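Local coordinates for protein phosphonopyruvate hydrolase (Variovorax sp., PDB 2DUA) that hydrolyses 3-phosphonopyruvate to pyruvate and phosphate, using a divalent metal ion such as cobalt, magnesium or manganese, at residues 37-42 with 74-79; 78-83 with 102-107; 150-155 with 179-184. All coordinates share one frame; numbering follows the deposited sequence.

The three contacts follow one another round a closed eight-stranded parallel barrel, showing how strand pairing builds an active site. Interaction 1 joins strands 38-41 and 78-81, and interaction 2 carries on from 78-81 to 106-110, sharing L78 and I79. Interaction 3 pairs 151-156 with 182-185, and strand 106-110 bridges the two groups by backbone bonds to 151-156. The centres of interactions 1 and 2 lie about 8 Å apart, those of interactions 2 and 3 about 11 Å, and those of interactions 1 and 3 about 15 Å. Each contributes to one oxalate site: W40 and S42 from the first, D81 through magnesium from the second, R155 from the third.

Interaction 1 (37-42 with 74-79); sequences GGIWGS and VSIPLI. With OXL (oxalate ion), chain C; XYS (alpha-D-xylopyranose), chain B.
I39 and W40 lie in parallel register with L78 and I79, and three nearly straight backbone bonds sew the strands together. I39 N donates to P77 O at 2.9 Å, I39 O accepts from I79 N at 2.8 Å, and G41 N reaches I79 O. G38 fits closely, its CA 3.3 Å from P77 O, where a side chain would press on that carbonyl.

On the face of I39 and L78 the contact between the two segments is aliphatic. The CG2 branch of I39 meets L78 CD1 at 3.7 Å, while its other arm ends with CD1 against CD1 of I76, the two side chains crossing at about a right angle. Helices 25-34 and 60-71 pack over this side.

The face of W40 and I79 is different in character. I79 CG2 rests 3.8 Å from W40 CE3, on the six-membered ring of the indole. With CG anti to the backbone N (chi1 165°), the ring extends to the oxalate, and NE1 donates a bent bond of 2.9 Å to O1, which sits at the ring edge. S42 OG donates a second bond to oxalate O1, 2.6 Å long, and also caps helix 43-49 at E45 N. A ligand held at the C-terminal ends of neighbouring parallel strands is the usual placement of an active site in a TIM barrel, here bearing the substrate-binding segment that begins at W40.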
loop_
_atom_site.group_PDB
_atom_site.type_symbol
_atom_site.label_atom_id
_atom_site.label_comp_id
_atom_site.label_asym_id
_atom_site.label_seq_id
_atom_site.Cartn_x
_atom_site.Cartn_y
_atom_site.Cartn_z
ATOM N N GLY A 37 29.142 -3.559 -3.425
ATOM C CA GLY A 37 28.956 -4.514 -2.339
ATOM C C GLY A 37 27.546 -4.584 -1.799
ATOM O O GLY A 37 27.073 -5.652 -1.432
ATOM N N GLY A 38 26.880 -3.436 -1.755
ATOM C CA GLY A 38 25.536 -3.395 -1.213
ATOM C C GLY A 38 24.676 -2.298 -1.848
ATOM O O GLY A 38 25.145 -1.515 -2.680
ATOM N N ILE A 39 23.391 -2.293 -1.496
ATOM C CA ILE A 39 22.465 -1.282 -1.985
ATOM C C ILE A 39 22.150 -0.339 -0.833
ATOM O O ILE A 39 21.992 -0.806 0.293
ATOM C CB ILE A 39 21.102 -1.907 -2.388
ATOM C CG1 ILE A 39 21.299 -2.915 -3.526
ATOM C CG2 ILE A 39 20.085 -0.785 -2.799
ATOM C CD1 ILE A 39 22.079 -2.376 -4.804
ATOM N N TRP A 40 22.018 0.969 -1.118
ATOM C CA TRP A 40 21.636 1.965 -0.118
ATOM C C TRP A 40 20.164 2.368 -0.442
ATOM O O TRP A 40 19.894 2.971 -1.482
ATOM C CB TRP A 40 22.610 3.167 -0.200
ATOM C CG TRP A 40 22.215 4.498 0.510
ATOM C CD1 TRP A 40 22.261 5.742 -0.054
ATOM C CD2 TRP A 40 21.852 4.709 1.905
ATOM N NE1 TRP A 40 21.952 6.713 0.882
ATOM C CE2 TRP A 40 21.703 6.100 2.089
ATOM C CE3 TRP A 40 21.642 3.853 3.009
ATOM C CZ2 TRP A 40 21.363 6.653 3.308
ATOM C CZ3 TRP A 40 21.299 4.410 4.238
ATOM C CH2 TRP A 40 21.166 5.804 4.381
ATOM N N GLY A 41 19.239 2.027 0.452
ATOM C CA GLY A 41 17.827 2.337 0.244
ATOM C C GLY A 41 17.589 3.752 0.728
ATOM O O GLY A 41 16.985 3.981 1.747
ATOM N N SER A 42 18.106 4.695 -0.065
ATOM C CA SER A 42 18.090 6.124 0.193
ATOM C C SER A 42 16.697 6.803 0.291
ATOM O O SER A 42 15.881 6.685 -0.665
ATOM C CB SER A 42 18.882 6.789 -0.944
ATOM O OG SER A 42 18.789 8.172 -0.765
ATOM N N VAL A 74 17.625 -8.365 -5.403
ATOM C CA VAL A 74 19.111 -8.484 -5.416
ATOM C C VAL A 74 19.608 -9.536 -4.420
ATOM O O VAL A 74 18.881 -9.919 -3.502
ATOM C CB VAL A 74 19.795 -7.091 -5.101
ATOM C CG1 VAL A 74 19.405 -6.047 -6.144
ATOM C CG2 VAL A 74 19.438 -6.626 -3.726
ATOM N N SER A 75 20.843 -10.011 -4.600
ATOM C CA SER A 75 21.361 -11.022 -3.684
ATOM C C SER A 75 22.385 -10.404 -2.738
ATOM O O SER A 75 22.888 -11.079 -1.863
ATOM C CB SER A 75 21.980 -12.209 -4.484
ATOM O OG SER A 75 23.150 -11.767 -5.169
ATOM N N ILE A 76 22.637 -9.101 -2.868
ATOM C CA ILE A 76 23.620 -8.451 -2.027
ATOM C C ILE A 76 22.910 -7.719 -0.875
ATOM O O ILE A 76 21.734 -7.455 -0.972
ATOM C CB ILE A 76 24.464 -7.471 -2.857
ATOM C CG1 ILE A 76 23.554 -6.480 -3.558
ATOM C CG2 ILE A 76 25.297 -8.241 -3.852
ATOM C CD1 ILE A 76 24.305 -5.309 -4.269
ATOM N N PRO A 77 23.617 -7.397 0.223
ATOM C CA PRO A 77 22.945 -6.710 1.334
ATOM C C PRO A 77 22.336 -5.331 1.057
ATOM O O PRO A 77 22.881 -4.502 0.331
ATOM C CB PRO A 77 24.043 -6.633 2.405
ATOM C CG PRO A 77 24.989 -7.737 2.018
ATOM C CD PRO A 77 25.040 -7.599 0.550
ATOM N N LEU A 78 21.220 -5.079 1.707
ATOM C CA LEU A 78 20.537 -3.811 1.554
ATOM C C LEU A 78 20.653 -3.026 2.860
ATOM O O LEU A 78 20.355 -3.570 3.931
ATOM C CB LEU A 78 19.024 -4.032 1.274
ATOM C CG LEU A 78 18.123 -2.792 1.422
ATOM C CD1 LEU A 78 18.452 -1.701 0.366
ATOM C CD2 LEU A 78 16.691 -3.243 1.176
ATOM N N ILE A 79 21.074 -1.775 2.762
ATOM C CA ILE A 79 21.187 -0.887 3.921
ATOM C C ILE A 79 20.017 0.108 3.803
ATOM O O ILE A 79 19.959 0.888 2.851
ATOM C CB ILE A 79 22.523 -0.092 3.898
ATOM C CG1 ILE A 79 23.720 -1.060 3.879
ATOM C CG2 ILE A 79 22.582 0.865 5.145
ATOM C CD1 ILE A 79 25.118 -0.360 3.828
HETATM C C1 OXL C . 20.028 9.624 1.809
HETATM C C2 OXL C . 20.862 10.010 2.963
HETATM O O1 OXL C . 20.608 9.225 0.717
HETATM O O2 OXL C . 20.303 10.108 4.098
HETATM O O3 OXL C . 18.791 9.696 1.963
HETATM O O4 OXL C . 22.085 10.196 2.793
HETATM C C1 XYS B . 21.825 -12.902 -8.918
HETATM C C2 XYS B . 20.790 -13.969 -9.074
HETATM C C3 XYS B . 20.450 -14.590 -7.711
HETATM C C4 XYS B . 21.720 -15.074 -6.951
HETATM C C5 XYS B . 22.973 -14.191 -7.088
HETATM O O1 XYS B . 21.439 -11.745 -8.207
HETATM O O2 XYS B . 19.602 -13.423 -9.652
HETATM O O3 XYS B . 19.503 -15.661 -7.867
HETATM O O4 XYS B . 21.533 -15.588 -5.622
HETATM O O5 XYS B . 23.044 -13.423 -8.344
#

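Interaction 2 (78-83 with 102-107); sequences LIADID and AGASAI. With MG (magnesium ion), chain D; OXL (oxalate ion), chain C.
A beta-alpha-beta crossover of the TIM barrel, strand 78-81, helix 89-101 and strand 106-110, brings I79 and A80 alongside A106 and I107 in parallel pairing. A80 N donates to A106 O at 2.8 Å in an almost straight bond. One step earlier, L78 O takes two donors, S105 N at 2.8 Å and, less closely, A106 N, both within the carbonyl plane. A water ties the start of the strands together, accepting from L78 N and donating to G103 O and S105 OG; that hydroxyl also bonds N4.

Methyl groups fill the side facing helix 89-101. A80 CB touches the CB of A104 and CG2 of I107, and I82 lies obliquely over I107, CG2 to CG2 at 4.0 Å. Because CG1 of I82 sits between its backbone N and carbonyl carbon (chi1 57°), the same chain also lays CD1 on I107 CD1, with Y99 packing against both residues. An alanine in place of I82 is likely to open a gap beside I107 and Y99, leaving both side chains freer to shift.

At the other end of the strand, D81 OD2 binds magnesium at 2.1 Å and also receives G43 N. Opposite it on the metal stands a water; two further waters face O2 and O3 of the chelating oxalate, completing an octahedron. D83 N meets D81 OD1 at 3.0 Å from above the carboxylate plane, forming an Asx turn; a metal-bound water also donates to OD1. D83 OD2 accepts at 2.7 Å from the water opposite oxalate O2. D81 is thus the direct protein ligand, while D83 acts through water in the second shell and probably helps orient the hydration of the ion.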
loop_
_atom_site.group_PDB
_atom_site.type_symbol
_atom_site.label_atom_id
_atom_site.label_comp_id
_atom_site.label_asym_id
_atom_site.label_seq_id
_atom_site.Cartn_x
_atom_site.Cartn_y
_atom_site.Cartn_z
ATOM N N LEU A 78 21.220 -5.079 1.707
ATOM C CA LEU A 78 20.537 -3.811 1.554
ATOM C C LEU A 78 20.653 -3.026 2.860
ATOM O O LEU A 78 20.355 -3.570 3.931
ATOM C CB LEU A 78 19.024 -4.032 1.274
ATOM C CG LEU A 78 18.123 -2.792 1.422
ATOM C CD1 LEU A 78 18.452 -1.701 0.366
ATOM C CD2 LEU A 78 16.691 -3.243 1.176
ATOM N N ILE A 79 21.074 -1.775 2.762
ATOM C CA ILE A 79 21.187 -0.887 3.921
ATOM C C ILE A 79 20.017 0.108 3.803
ATOM O O ILE A 79 19.959 0.888 2.851
ATOM C CB ILE A 79 22.523 -0.092 3.898
ATOM C CG1 ILE A 79 23.720 -1.060 3.879
ATOM C CG2 ILE A 79 22.582 0.865 5.145
ATOM C CD1 ILE A 79 25.118 -0.360 3.828
ATOM N N ALA A 80 19.084 0.078 4.759
ATOM C CA ALA A 80 17.892 0.945 4.736
ATOM C C ALA A 80 18.024 2.232 5.487
ATOM O O ALA A 80 18.436 2.263 6.638
ATOM C CB ALA A 80 16.649 0.186 5.280
ATOM N N ASP A 81 17.663 3.326 4.834
ATOM C CA ASP A 81 17.699 4.647 5.481
ATOM C C ASP A 81 16.374 4.811 6.216
ATOM O O ASP A 81 15.324 4.864 5.563
ATOM C CB ASP A 81 17.793 5.705 4.385
ATOM C CG ASP A 81 17.785 7.133 4.912
ATOM O OD1 ASP A 81 17.741 7.416 6.147
ATOM O OD2 ASP A 81 17.816 7.975 4.002
ATOM N N ILE A 82 16.380 4.851 7.549
ATOM C CA ILE A 82 15.109 5.045 8.238
ATOM C C ILE A 82 15.013 6.435 8.903
ATOM O O ILE A 82 14.242 6.652 9.872
ATOM C CB ILE A 82 14.786 3.939 9.273
ATOM C CG1 ILE A 82 15.861 3.797 10.329
ATOM C CG2 ILE A 82 14.647 2.604 8.507
ATOM C CD1 ILE A 82 15.378 2.932 11.580
ATOM N N ASP A 83 15.797 7.371 8.396
ATOM C CA ASP A 83 15.764 8.761 8.916
ATOM C C ASP A 83 15.932 8.813 10.436
ATOM O O ASP A 83 16.913 8.280 10.950
ATOM C CB ASP A 83 14.440 9.453 8.537
ATOM C CG ASP A 83 14.266 9.686 7.023
ATOM O OD1 ASP A 83 13.224 10.273 6.659
ATOM O OD2 ASP A 83 15.113 9.292 6.178
ATOM N N ALA A 102 11.496 -7.253 6.106
ATOM C CA ALA A 102 11.438 -6.892 4.662
ATOM C C ALA A 102 12.732 -7.325 3.948
ATOM O O ALA A 102 12.826 -7.265 2.731
ATOM C CB ALA A 102 11.218 -5.358 4.494
ATOM N N GLY A 103 13.747 -7.767 4.682
ATOM C CA GLY A 103 14.963 -8.220 3.990
ATOM C C GLY A 103 16.184 -7.303 4.061
ATOM O O GLY A 103 17.235 -7.623 3.498
ATOM N N ALA A 104 16.052 -6.138 4.688
ATOM C CA ALA A 104 17.205 -5.246 4.838
ATOM C C ALA A 104 18.208 -5.882 5.792
ATOM O O ALA A 104 17.812 -6.551 6.777
ATOM C CB ALA A 104 16.748 -3.892 5.425
ATOM N N SER A 105 19.489 -5.695 5.507
ATOM C CA SER A 105 20.536 -6.213 6.366
ATOM C C SER A 105 21.027 -5.175 7.388
ATOM O O SER A 105 21.791 -5.507 8.329
ATOM C CB SER A 105 21.707 -6.697 5.538
ATOM O OG SER A 105 21.391 -7.906 4.862
ATOM N N ALA A 106 20.627 -3.924 7.187
ATOM C CA ALA A 106 21.021 -2.871 8.115
ATOM C C ALA A 106 20.079 -1.690 8.009
ATOM O O ALA A 106 19.382 -1.516 7.010
ATOM C CB ALA A 106 22.453 -2.378 7.810
ATOM N N ILE A 107 20.065 -0.888 9.067
ATOM C CA ILE A 107 19.318 0.358 9.032
ATOM C C ILE A 107 20.276 1.453 9.429
ATOM O O ILE A 107 21.270 1.200 10.128
ATOM C CB ILE A 107 18.041 0.357 9.963
ATOM C CG1 ILE A 107 18.375 -0.093 11.399
ATOM C CG2 ILE A 107 16.962 -0.515 9.299
ATOM C CD1 ILE A 107 18.814 1.088 12.302
HETATM MG MG MG D . 18.111 10.048 3.871
HETATM C C1 OXL C . 20.028 9.624 1.809
HETATM C C2 OXL C . 20.862 10.010 2.963
HETATM O O1 OXL C . 20.608 9.225 0.717
HETATM O O2 OXL C . 20.303 10.108 4.098
HETATM O O3 OXL C . 18.791 9.696 1.963
HETATM O O4 OXL C . 22.085 10.196 2.793
HETATM O O HOH W 1 19.812 -7.225 2.824
HETATM O O HOH W 2 17.841 10.057 6.102
HETATM O O HOH W 3 15.876 10.350 3.849
HETATM O O HOH W 4 18.132 12.193 3.896
#

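Interaction 3 (150-155 with 179-184); sequences FVVIAR and GADAIL. With OXL (oxalate ion), chain C.
Backbone bonds between V152 to A154 and D181 to L184 set the frame, segments 151-155 and 182-184 being parallel barrel strands whose directions differ by 34°. V152 O accepts from D181 N, A154 N donates to A182 O at 3.1 Å, and L184 N comes to A154 O at 2.8 Å, tilted from the carbonyl plane. Between them A182 N is buried without a partner.

D181 adds a side-chain bond to the backbone pairing. Its OD2 uses the anti lone pair to take V152 N at 2.9 Å, so that V152 is gripped through both N and O by one residue. The same carboxylate forms salt bridges with R145 through OD2 and with R8 through OD1.

Apolar packing fills both faces. On one, A154 CB rests against A180 CB and against the tip of I183, CD1, at 3.9 Å. On the other, I153 CG2 lies 3.9 Å from L184 CB, and R155 and L184 run side by side in the same direction, L184 CD2 coming over a face of the guanidinium, offset toward its rim.

Ion pairing governs the end of R155. Its chain is extended from CG to NE, which carries NH1 to oxalate O4 at 3.1 Å, while NE forms a salt bridge with E157. The leucine methyl on its face and the E157 pairing together probably limit how the group can turn. With R155 beside it and its O2 and O3 bound to magnesium, the oxalate probably has much of its negative charge offset, consistent with a pocket that receives an anionic substrate.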
loop_
_atom_site.group_PDB
_atom_site.type_symbol
_atom_site.label_atom_id
_atom_site.label_comp_id
_atom_site.label_asym_id
_atom_site.label_seq_id
_atom_site.Cartn_x
_atom_site.Cartn_y
_atom_site.Cartn_z
ATOM N N PHE A 150 22.066 -8.623 11.980
ATOM C CA PHE A 150 21.424 -7.428 11.417
ATOM C C PHE A 150 22.243 -6.240 11.963
ATOM O O PHE A 150 22.550 -6.198 13.148
ATOM C CB PHE A 150 19.974 -7.351 11.911
ATOM C CG PHE A 150 19.222 -6.200 11.402
ATOM C CD1 PHE A 150 18.644 -6.231 10.111
ATOM C CD2 PHE A 150 19.053 -5.046 12.212
ATOM C CE1 PHE A 150 17.914 -5.142 9.645
ATOM C CE2 PHE A 150 18.316 -3.956 11.737
ATOM C CZ PHE A 150 17.750 -4.008 10.457
ATOM N N VAL A 151 22.554 -5.256 11.111
ATOM C CA VAL A 151 23.397 -4.149 11.535
ATOM C C VAL A 151 22.694 -2.815 11.832
ATOM O O VAL A 151 21.898 -2.310 11.054
ATOM C CB VAL A 151 24.572 -3.962 10.443
ATOM C CG1 VAL A 151 25.403 -2.710 10.708
ATOM C CG2 VAL A 151 25.478 -5.215 10.449
ATOM N N VAL A 152 23.013 -2.222 12.975
ATOM C CA VAL A 152 22.402 -0.930 13.332
ATOM C C VAL A 152 23.466 0.156 13.174
ATOM O O VAL A 152 24.476 0.126 13.844
ATOM C CB VAL A 152 21.880 -0.987 14.793
ATOM C CG1 VAL A 152 21.324 0.395 15.202
ATOM C CG2 VAL A 152 20.823 -2.063 14.902
ATOM N N ILE A 153 23.254 1.101 12.248
ATOM C CA ILE A 153 24.212 2.149 12.004
ATOM C C ILE A 153 23.627 3.464 12.520
ATOM O O ILE A 153 22.525 3.809 12.189
ATOM C CB ILE A 153 24.518 2.304 10.496
ATOM C CG1 ILE A 153 25.043 0.976 9.925
ATOM C CG2 ILE A 153 25.552 3.464 10.250
ATOM C CD1 ILE A 153 25.134 0.911 8.401
ATOM N N ALA A 154 24.363 4.141 13.395
ATOM C CA ALA A 154 23.946 5.430 13.961
ATOM C C ALA A 154 24.650 6.544 13.184
ATOM O O ALA A 154 25.890 6.598 13.063
ATOM C CB ALA A 154 24.335 5.532 15.469
ATOM N N ARG A 155 23.834 7.448 12.675
ATOM C CA ARG A 155 24.320 8.573 11.893
ATOM C C ARG A 155 24.388 9.810 12.765
ATOM O O ARG A 155 23.373 10.263 13.320
ATOM C CB ARG A 155 23.381 8.833 10.731
ATOM C CG ARG A 155 23.764 10.081 9.971
ATOM C CD ARG A 155 22.986 10.072 8.655
ATOM N NE ARG A 155 23.312 11.250 7.864
ATOM C CZ ARG A 155 23.281 11.274 6.522
ATOM N NH1 ARG A 155 22.918 10.185 5.819
ATOM N NH2 ARG A 155 23.668 12.381 5.881
ATOM N N GLY A 179 25.247 0.356 21.638
ATOM C CA GLY A 179 25.015 -0.769 20.756
ATOM C C GLY A 179 25.125 -0.586 19.233
ATOM O O GLY A 179 24.992 -1.577 18.483
ATOM N N ALA A 180 25.451 0.626 18.785
ATOM C CA ALA A 180 25.617 0.880 17.378
ATOM C C ALA A 180 26.792 0.043 16.841
ATOM O O ALA A 180 27.864 -0.066 17.481
ATOM C CB ALA A 180 25.838 2.360 17.119
ATOM N N ASP A 181 26.559 -0.587 15.697
ATOM C CA ASP A 181 27.552 -1.438 15.037
ATOM C C ASP A 181 28.498 -0.613 14.142
ATOM O O ASP A 181 29.570 -1.101 13.745
ATOM C CB ASP A 181 26.834 -2.485 14.173
ATOM C CG ASP A 181 26.034 -3.470 14.995
ATOM O OD1 ASP A 181 26.651 -4.156 15.853
ATOM O OD2 ASP A 181 24.802 -3.599 14.806
ATOM N N ALA A 182 28.077 0.611 13.782
ATOM C CA ALA A 182 28.930 1.459 12.951
ATOM C C ALA A 182 28.420 2.878 13.123
ATOM O O ALA A 182 27.266 3.086 13.559
ATOM C CB ALA A 182 28.867 1.027 11.432
ATOM N N ILE A 183 29.283 3.847 12.820
ATOM C CA ILE A 183 28.909 5.229 12.985
ATOM C C ILE A 183 29.062 5.901 11.636
ATOM O O ILE A 183 30.116 5.820 11.020
ATOM C CB ILE A 183 29.843 5.964 14.041
ATOM C CG1 ILE A 183 29.687 5.325 15.452
ATOM C CG2 ILE A 183 29.481 7.445 14.067
ATOM C CD1 ILE A 183 28.161 5.301 15.955
ATOM N N LEU A 184 28.006 6.551 11.182
ATOM C CA LEU A 184 28.065 7.240 9.894
ATOM C C LEU A 184 28.240 8.707 10.265
ATOM O O LEU A 184 27.408 9.265 10.986
ATOM C CB LEU A 184 26.760 7.004 9.129
ATOM C CG LEU A 184 26.734 7.497 7.678
ATOM C CD1 LEU A 184 25.535 6.894 6.969
ATOM C CD2 LEU A 184 26.711 9.041 7.631
HETATM C C1 OXL C . 20.028 9.624 1.809
HETATM C C2 OXL C . 20.862 10.010 2.963
HETATM O O1 OXL C . 20.608 9.225 0.717
HETATM O O2 OXL C . 20.303 10.108 4.098
HETATM O O3 OXL C . 18.791 9.696 1.963
HETATM O O4 OXL C . 22.085 10.196 2.793
#